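Local coordinates for protein NADP-dependent glyceraldehyde-3-phosphate dehydrogenase (Bacillus halodurans, PDB 3PRL) that probably oxidises glyceraldehyde 3-phosphate with NADP+ in the non-phosphorylating reaction of the aldehyde dehydrogenase family, at residues D[31-40]-D[95-103]. Numbering follows the deposited sequence.
Sequences ISAPASGVAL and IMHEVAKPK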
ATOM      1  N   ILE D  31     -18.880  25.100 -36.265  1.00 38.70           N
ATOM      2  CA  ILE D  31     -19.517  24.043 -35.485  1.00 37.30           C
ATOM      3  C   ILE D  31     -21.012  24.286 -35.414  1.00 36.66           C
ATOM      4  O   ILE D  31     -21.450  25.428 -35.274  1.00 36.82           O
ATOM      5  CB  ILE D  31     -18.889  23.926 -34.064  1.00 36.89           C
ATOM      6  CG1 ILE D  31     -17.477  23.320 -34.162  1.00 35.49           C
ATOM      7  CG2 ILE D  31     -19.784  23.101 -33.122  1.00 35.41           C
ATOM      8  CD1 ILE D  31     -16.805  23.067 -32.811  1.00 35.94           C
ATOM      9  N   SER D  32     -21.789  23.211 -35.510  1.00 35.71           N
ATOM     10  CA  SER D  32     -23.246  23.333 -35.516  1.00 35.54           C
ATOM     11  C   SER D  32     -23.937  22.444 -34.478  1.00 34.38           C
ATOM     12  O   SER D  32     -23.467  21.336 -34.158  1.00 34.15           O
ATOM     13  CB  SER D  32     -23.782  23.035 -36.914  1.00 36.20           C
ATOM     14  OG  SER D  32     -23.447  24.083 -37.803  1.00 37.96           O
ATOM     15  N   ALA D  33     -25.048  22.937 -33.949  1.00 33.22           N
ATOM     16  CA  ALA D  33     -25.898  22.134 -33.084  1.00 31.73           C
ATOM     17  C   ALA D  33     -26.380  20.953 -33.926  1.00 30.58           C
ATOM     18  O   ALA D  33     -26.896  21.166 -35.017  1.00 29.97           O
ATOM     19  CB  ALA D  33     -27.087  22.969 -32.584  1.00 32.04           C
ATOM     20  N   PRO D  34     -26.169  19.707 -33.451  1.00 29.90           N
ATOM     21  CA  PRO D  34     -26.700  18.564 -34.209  1.00 30.09           C
ATOM     22  C   PRO D  34     -28.239  18.513 -34.263  1.00 30.71           C
ATOM     23  O   PRO D  34     -28.788  18.030 -35.242  1.00 31.18           O
ATOM     24  CB  PRO D  34     -26.182  17.343 -33.429  1.00 28.91           C
ATOM     25  CG  PRO D  34     -25.027  17.828 -32.686  1.00 28.15           C
ATOM     26  CD  PRO D  34     -25.306  19.262 -32.343  1.00 28.90           C
ATOM     27  N   ALA D  35     -28.919  18.973 -33.213  1.00 30.77           N
ATOM     28  CA  ALA D  35     -30.379  18.885 -33.164  1.00 32.22           C
ATOM     29  C   ALA D  35     -31.026  19.833 -34.173  1.00 33.73           C
ATOM     30  O   ALA D  35     -32.083  19.516 -34.729  1.00 34.54           O
ATOM     31  CB  ALA D  35     -30.908  19.158 -31.744  1.00 32.33           C
ATOM     32  N   SER D  36     -30.351  20.959 -34.427  1.00 34.53           N
ATOM     33  CA  SER D  36     -30.866  22.062 -35.232  1.00 36.58           C
ATOM     34  C   SER D  36     -30.246  22.180 -36.621  1.00 37.53           C
ATOM     35  O   SER D  36     -30.947  22.391 -37.608  1.00 38.23           O
ATOM     36  CB  SER D  36     -30.599  23.389 -34.516  1.00 36.85           C
ATOM     37  OG  SER D  36     -31.156  23.431 -33.220  1.00 39.83           O
ATOM     38  N   GLY D  37     -28.920  22.089 -36.677  1.00 37.56           N
ATOM     39  CA  GLY D  37     -28.158  22.584 -37.823  1.00 38.14           C
ATOM     40  C   GLY D  37     -27.797  24.067 -37.702  1.00 38.77           C
ATOM     41  O   GLY D  37     -27.109  24.612 -38.567  1.00 39.18           O
ATOM     42  N   VAL D  38     -28.271  24.720 -36.636  1.00 38.81           N
ATOM     43  CA  VAL D  38     -27.996  26.141 -36.365  1.00 39.46           C
ATOM     44  C   VAL D  38     -26.560  26.350 -35.874  1.00 38.67           C
ATOM     45  O   VAL D  38     -26.056  25.557 -35.067  1.00 37.78           O
ATOM     46  CB  VAL D  38     -28.996  26.723 -35.312  1.00 40.19           C
ATOM     47  CG1 VAL D  38     -28.570  28.112 -34.838  1.00 43.05           C
ATOM     48  CG2 VAL D  38     -30.428  26.760 -35.872  1.00 43.31           C
ATOM     49  N   ALA D  39     -25.919  27.417 -36.358  1.00 38.54           N
ATOM     50  CA  ALA D  39     -24.511  27.722 -36.048  1.00 37.87           C
ATOM     51  C   ALA D  39     -24.276  28.013 -34.574  1.00 37.75           C
ATOM     52  O   ALA D  39     -25.129  28.588 -33.912  1.00 38.51           O
ATOM     53  CB  ALA D  39     -24.019  28.883 -36.892  1.00 38.19           C
ATOM     54  N   LEU D  40     -23.118  27.607 -34.061  1.00 37.41           N
ATOM     55  CA  LEU D  40     -22.781  27.860 -32.655  1.00 37.25           C
ATOM     56  C   LEU D  40     -21.518  28.702 -32.534  1.00 37.91           C
ATOM     57  O   LEU D  40     -21.344  29.464 -31.586  1.00 38.05           O
ATOM     58  CB  LEU D  40     -22.606  26.541 -31.896  1.00 35.64           C
ATOM     59  CG  LEU D  40     -23.852  25.715 -31.553  1.00 36.17           C
ATOM     60  CD1 LEU D  40     -23.452  24.310 -31.108  1.00 34.60           C
ATOM     61  CD2 LEU D  40     -24.712  26.386 -30.483  1.00 35.69           C
ATOM     62  N   ILE D  95     -22.517  22.414 -23.867  1.00 32.48           N
ATOM     63  CA  ILE D  95     -22.553  20.964 -24.066  1.00 31.82           C
ATOM     64  C   ILE D  95     -23.889  20.469 -24.655  1.00 32.59           C
ATOM     65  O   ILE D  95     -23.883  19.776 -25.672  1.00 32.35           O
ATOM     66  CB  ILE D  95     -22.205  20.175 -22.789  1.00 30.61           C
ATOM     67  CG1 ILE D  95     -20.808  20.554 -22.287  1.00 28.97           C
ATOM     68  CG2 ILE D  95     -22.301  18.678 -23.077  1.00 28.73           C
ATOM     69  CD1 ILE D  95     -20.490  20.039 -20.873  1.00 29.94           C
ATOM     70  N   MET D  96     -25.026  20.815 -24.041  1.00 34.04           N
ATOM     71  CA  MET D  96     -26.310  20.303 -24.574  1.00 34.72           C
ATOM     72  C   MET D  96     -26.521  20.651 -26.051  1.00 34.31           C
ATOM     73  O   MET D  96     -26.954  19.797 -26.813  1.00 33.87           O
ATOM     74  CB  MET D  96     -27.555  20.624 -23.719  1.00 36.31           C
ATOM     75  CG  MET D  96     -27.744  22.041 -23.301  1.00 36.23           C
ATOM     76  SD  MET D  96     -29.456  22.634 -23.322  1.00 37.92           S
ATOM     77  CE  MET D  96     -29.103  24.333 -23.755  1.00 37.57           C
ATOM     78  N   HIS D  97     -26.169  21.871 -26.453  1.00 34.18           N
ATOM     79  CA  HIS D  97     -26.296  22.264 -27.860  1.00 34.82           C
ATOM     80  C   HIS D  97     -25.293  21.519 -28.751  1.00 33.59           C
ATOM     81  O   HIS D  97     -25.691  20.887 -29.731  1.00 33.35           O
ATOM     82  CB  HIS D  97     -26.126  23.782 -28.053  1.00 35.70           C
ATOM     83  CG  HIS D  97     -27.315  24.597 -27.641  1.00 36.47           C
ATOM     84  ND1 HIS D  97     -27.226  25.634 -26.737  1.00 36.67           N
ATOM     85  CD2 HIS D  97     -28.615  24.540 -28.018  1.00 36.83           C
ATOM     86  CE1 HIS D  97     -28.418  26.178 -26.568  1.00 37.31           C
ATOM     87  NE2 HIS D  97     -29.280  25.531 -27.332  1.00 37.46           N
ATOM     88  N   GLU D  98     -24.006  21.599 -28.385  1.00 32.30           N
ATOM     89  CA  GLU D  98     -22.876  21.205 -29.253  1.00 31.02           C
ATOM     90  C   GLU D  98     -22.855  19.719 -29.588  1.00 29.12           C
ATOM     91  O   GLU D  98     -22.547  19.333 -30.721  1.00 28.54           O
ATOM     92  CB  GLU D  98     -21.531  21.594 -28.603  1.00 31.56           C
ATOM     93  CG  GLU D  98     -20.409  21.932 -29.592  1.00 35.75           C
ATOM     94  CD  GLU D  98     -19.022  22.015 -28.948  1.00 31.53           C
ATOM     95  OE1 GLU D  98     -18.913  22.071 -27.696  1.00 35.21           O
ATOM     96  OE2 GLU D  98     -18.013  22.016 -29.698  1.00 35.48           O
ATOM     97  N   VAL D  99     -23.140  18.894 -28.578  1.00 27.10           N
ATOM     98  CA  VAL D  99     -23.136  17.449 -28.744  1.00 24.90           C
ATOM     99  C   VAL D  99     -24.536  16.845 -28.566  1.00 23.76           C
ATOM    100  O   VAL D  99     -24.704  15.617 -28.550  1.00 22.55           O
ATOM    101  CB  VAL D  99     -22.027  16.778 -27.887  1.00 24.60           C
ATOM    102  CG1 VAL D  99     -20.663  17.407 -28.199  1.00 23.47           C
ATOM    103  CG2 VAL D  99     -22.330  16.877 -26.386  1.00 23.43           C
ATOM    104  N   ALA D 100     -25.544  17.723 -28.477  1.00 23.98           N
ATOM    105  CA  ALA D 100     -26.954  17.334 -28.345  1.00 24.73           C
ATOM    106  C   ALA D 100     -27.257  16.437 -27.132  1.00 25.34           C
ATOM    107  O   ALA D 100     -28.011  15.455 -27.226  1.00 26.04           O
ATOM    108  CB  ALA D 100     -27.468  16.715 -29.654  1.00 25.37           C
ATOM    109  N   LYS D 101     -26.683  16.795 -25.988  1.00 25.43           N
ATOM    110  CA  LYS D 101     -26.876  16.047 -24.745  1.00 25.96           C
ATOM    111  C   LYS D 101     -28.044  16.638 -23.944  1.00 26.68           C
ATOM    112  O   LYS D 101     -28.090  17.844 -23.752  1.00 26.92           O
ATOM    113  CB  LYS D 101     -25.585  16.100 -23.926  1.00 25.05           C
ATOM    114  CG  LYS D 101     -25.629  15.442 -22.553  1.00 28.47           C
ATOM    115  CD  LYS D 101     -24.225  15.265 -21.992  1.00 24.10           C
ATOM    116  CE  LYS D 101     -23.380  14.320 -22.873  1.00 27.56           C
ATOM    117  NZ  LYS D 101     -22.307  13.626 -22.105  1.00 23.07           N
ATOM    118  N   PRO D 102     -28.971  15.794 -23.450  1.00 27.31           N
ATOM    119  CA  PRO D 102     -30.082  16.289 -22.620  1.00 28.46           C
ATOM    120  C   PRO D 102     -29.625  17.324 -21.562  1.00 29.72           C
ATOM    121  O   PRO D 102     -28.617  17.113 -20.894  1.00 29.38           O
ATOM    122  CB  PRO D 102     -30.612  15.024 -21.937  1.00 28.15           C
ATOM    123  CG  PRO D 102     -30.138  13.882 -22.775  1.00 30.00           C
ATOM    124  CD  PRO D 102     -28.913  14.319 -23.504  1.00 27.41           C
ATOM    125  N   LYS D 103     -30.374  18.422 -21.428  1.00 31.40           N
ATOM    126  CA  LYS D 103     -29.979  19.618 -20.652  1.00 32.42           C
ATOM    127  C   LYS D 103     -29.396  19.378 -19.258  1.00 32.25           C
ATOM    128  O   LYS D 103     -28.299  19.852 -18.945  1.00 31.58           O
ATOM    129  CB  LYS D 103     -31.171  20.577 -20.531  1.00 34.05           C
ATOM    130  CG  LYS D 103     -30.920  21.815 -19.665  1.00 36.26           C
ATOM    131  CD  LYS D 103     -32.232  22.514 -19.345  1.00 35.27           C
ATOM    132  CE  LYS D 103     -32.386  23.814 -20.116  1.00 37.72           C
ATOM    133  NZ  LYS D 103     -31.680  24.917 -19.397  1.00 36.06           N
TER
HETATM  134  O   HOH W   1     -28.036  20.015 -30.663  1.00 14.40           O
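Leu40 meets the imidazole of His97 obliquely, with CD2 near the base of the ring, 3.8 Å from His97 CB; one ring face carries Met96 CE, 3.4 Å above the plane and offset toward the rim. The Glu98 carboxylate is met at OE2 by Ile31 CD1, 3.5 Å away, while Ile31 CG2, set anti to the backbone N, rests on Glu98 CG. Leu40 CD1 lies 3.7 Å from Glu98 CA, so the leucine straddles the two residues that end helix 88-98.

At that end the Pro34 ring sits over the last carbonyls: CD is 3.1 Å from His97 O and 3.2 Å from Glu98 O, and CB and CG both pack on Ala100 CB. Ala33 adds a CA-H...O contact to His97 O, and a water donates to His97 O at 2.7 Å and accepts from Ala35 N. With an alanine at Pro34, losing CG and CD would probably open a gap over both carbonyls and leave Ala100 CB with only part of its proline contact.

The hairpin of strands 28-32 and 39-44 thus lies against the C-terminal end of helix 88-98, bordering the NADP(+) site, unoccupied in this chain: Val99 neighbours the NADP(+)-binding Phe162, and Ile31 Thr189. Gln190 NE2 is a further link, bonding Glu98 O and, weakly, Ser32 O. Glu98 OE1 bonds to Ser194 OG and OE2 to Leu193 N at the start of helix 192-204, likely favouring a charged carboxylate. Directly between the segments, apolar packing and C-H groups facing carbonyl oxygens do the holding, while the buried acid takes its main polar partners from that helix.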